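Local coordinates for protein ElaA (Pseudomonas aeruginosa, PDB 1XEB) that probably transfers an acyl group from acyl-coenzyme A to an amino group, as a GNAT-family N-acyltransferase of the ElaA type, at residues A62-L67 with E98-A103. Numbering follows the deposited sequence.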
loop_
_atom_site.group_PDB
_atom_site.type_symbol
_atom_site.label_atom_id
_atom_site.label_comp_id
_atom_site.label_asym_id
_atom_site.label_seq_id
_atom_site.Cartn_x
_atom_site.Cartn_y
_atom_site.Cartn_z
ATOM N N ALA A 62 -9.425 -0.353 5.308
ATOM C CA ALA A 62 -7.985 -0.331 5.124
ATOM C C ALA A 62 -7.645 -0.968 3.801
ATOM O O ALA A 62 -8.317 -1.918 3.364
ATOM C CB ALA A 62 -7.281 -1.076 6.257
ATOM N N TYR A 63 -6.583 -0.452 3.186
ATOM C CA TYR A 63 -6.128 -0.933 1.898
ATOM C C TYR A 63 -4.645 -0.698 1.670
ATOM O O TYR A 63 -4.038 0.188 2.264
ATOM C CB TYR A 63 -6.906 -0.204 0.801
ATOM C CG TYR A 63 -6.366 -0.404 -0.595
ATOM C CD1 TYR A 63 -6.822 -1.447 -1.397
ATOM C CD2 TYR A 63 -5.381 0.433 -1.101
ATOM C CE1 TYR A 63 -6.307 -1.647 -2.675
ATOM C CE2 TYR A 63 -4.853 0.236 -2.370
ATOM C CZ TYR A 63 -5.321 -0.803 -3.157
ATOM O OH TYR A 63 -4.822 -0.983 -4.433
ATOM N N LEU A 64 -4.066 -1.536 0.825
ATOM C CA LEU A 64 -2.690 -1.377 0.398
ATOM C C LEU A 64 -2.535 -2.159 -0.912
ATOM O O LEU A 64 -3.209 -3.172 -1.153
ATOM C CB LEU A 64 -1.673 -1.819 1.466
ATOM C CG LEU A 64 -1.239 -3.260 1.715
ATOM C CD1 LEU A 64 -0.543 -3.855 0.485
ATOM C CD2 LEU A 64 -0.292 -3.254 2.908
ATOM N N ARG A 65 -1.661 -1.650 -1.767
ATOM C CA ARG A 65 -1.415 -2.246 -3.063
ATOM C C ARG A 65 -0.027 -2.880 -3.173
ATOM O O ARG A 65 0.967 -2.350 -2.659
ATOM C CB ARG A 65 -1.575 -1.173 -4.143
ATOM C CG ARG A 65 -1.305 -1.659 -5.549
ATOM C CD ARG A 65 -1.519 -0.548 -6.558
ATOM N NE ARG A 65 -0.533 0.525 -6.432
ATOM C CZ ARG A 65 -0.500 1.592 -7.226
ATOM N NH1 ARG A 65 -1.402 1.723 -8.198
ATOM N NH2 ARG A 65 0.434 2.525 -7.053
ATOM N N LEU A 66 0.016 -4.018 -3.856
ATOM C CA LEU A 66 1.246 -4.743 -4.096
ATOM C C LEU A 66 1.544 -4.805 -5.607
ATOM O O LEU A 66 0.762 -5.359 -6.381
ATOM C CB LEU A 66 1.126 -6.160 -3.513
ATOM C CG LEU A 66 0.994 -6.166 -1.987
ATOM C CD1 LEU A 66 0.092 -7.289 -1.514
ATOM C CD2 LEU A 66 2.353 -6.291 -1.380
ATOM N N LEU A 67 2.666 -4.225 -6.029
ATOM C CA LEU A 67 3.060 -4.270 -7.440
ATOM C C LEU A 67 4.034 -5.447 -7.629
ATOM O O LEU A 67 4.959 -5.616 -6.825
ATOM C CB LEU A 67 3.730 -2.953 -7.838
ATOM C CG LEU A 67 2.868 -1.687 -7.960
ATOM C CD1 LEU A 67 1.954 -1.572 -6.777
ATOM C CD2 LEU A 67 3.757 -0.451 -8.057
ATOM N N GLU A 98 1.660 -6.448 8.303
ATOM C CA GLU A 98 1.834 -7.862 8.575
ATOM C C GLU A 98 1.292 -8.711 7.435
ATOM O O GLU A 98 1.957 -9.637 6.980
ATOM C CB GLU A 98 1.139 -8.282 9.878
ATOM C CG GLU A 98 1.343 -9.774 10.192
ATOM C CD GLU A 98 0.288 -10.366 11.115
ATOM O OE1 GLU A 98 -0.021 -11.571 10.958
ATOM O OE2 GLU A 98 -0.228 -9.650 12.000
ATOM N N ARG A 99 0.082 -8.411 6.978
ATOM C CA ARG A 99 -0.502 -9.196 5.894
ATOM C C ARG A 99 0.174 -8.932 4.564
ATOM O O ARG A 99 0.248 -9.819 3.721
ATOM C CB ARG A 99 -2.002 -8.928 5.781
ATOM C CG ARG A 99 -2.803 -9.620 6.853
ATOM C CD ARG A 99 -4.158 -8.956 7.070
ATOM N NE ARG A 99 -4.828 -9.432 8.280
ATOM C CZ ARG A 99 -5.460 -10.600 8.384
ATOM N NH1 ARG A 99 -5.514 -11.430 7.342
ATOM N NH2 ARG A 99 -6.058 -10.933 9.531
ATOM N N ALA A 100 0.679 -7.718 4.381
ATOM C CA ALA A 100 1.355 -7.376 3.136
ATOM C C ALA A 100 2.622 -8.209 3.012
ATOM O O ALA A 100 2.888 -8.806 1.972
ATOM C CB ALA A 100 1.701 -5.897 3.109
ATOM N N LEU A 101 3.408 -8.239 4.083
ATOM C CA LEU A 101 4.647 -9.003 4.084
ATOM C C LEU A 101 4.362 -10.482 3.829
ATOM O O LEU A 101 5.106 -11.158 3.109
ATOM C CB LEU A 101 5.379 -8.805 5.416
ATOM C CG LEU A 101 6.595 -7.862 5.334
ATOM C CD1 LEU A 101 6.522 -6.979 4.096
ATOM C CD2 LEU A 101 6.677 -7.021 6.588
ATOM N N GLN A 102 3.269 -10.971 4.407
ATOM C CA GLN A 102 2.875 -12.363 4.243
ATOM C C GLN A 102 2.422 -12.644 2.823
ATOM O O GLN A 102 2.650 -13.731 2.291
ATOM C CB GLN A 102 1.740 -12.708 5.201
ATOM C CG GLN A 102 1.180 -14.082 4.950
ATOM C CD GLN A 102 0.097 -14.451 5.921
ATOM O OE1 GLN A 102 -1.001 -13.884 5.907
ATOM N NE2 GLN A 102 0.398 -15.409 6.787
ATOM N N ALA A 103 1.764 -11.665 2.216
ATOM C CA ALA A 103 1.268 -11.806 0.848
ATOM C C ALA A 103 2.449 -11.833 -0.137
ATOM O O ALA A 103 2.496 -12.659 -1.056
ATOM C CB ALA A 103 0.328 -10.653 0.527
#
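Both methyls of Leu64 face Ala100 CB, which lies over the pair and nearer to CD2. Leu64 CD2 lies 3.3 Å from Ala100 CB, a tight contact for two methyl carbons, while Leu64 CD1 stands 4.0 Å from the same atom. The torsion behind this is an uncommon one for leucine: with chi1 at 82°, CG lies between the backbone N and the carbonyl carbon, and both branches reach forward to the helix.

One turn farther along the helix, Leu66 meets Ala103 through a single branch, its CD1 3.9 Å from Ala103 CB. Its other methyl, CD2, faces Ala100 O at 4.2 Å, a loose contact. Within the strand, Leu64 CD1 touches Leu66 CG at 3.7 Å, so the leucines present a continuous apolar ridge to the two alanines. The side chains that meet are all apolar, and no hydrogen bond crosses the contact. The axes approach to 10.0 Å, the usual helix-on-sheet distance; alanines face the strand here, and the leucines fill most of the gap. The segments run nearly parallel, 23° apart, with Ala100 level with the gap between Leu64 and Leu66 and Ala103 beyond, over Leu66.

Alternation along the strand sends Tyr63 and Arg65 to the other face, where both touch helix 15-32 and Arg65 forms a salt bridge with Asp41. Helix 92-108 links the parallel neighbours 76-83 and 113-118 in a beta-alpha-beta crossover, and the leucines of the adjoining antiparallel strand 59-67 extend the surface on which it rests. A central sheet covered by helices on both faces in this way is characteristic of the GNAT acetyltransferase fold.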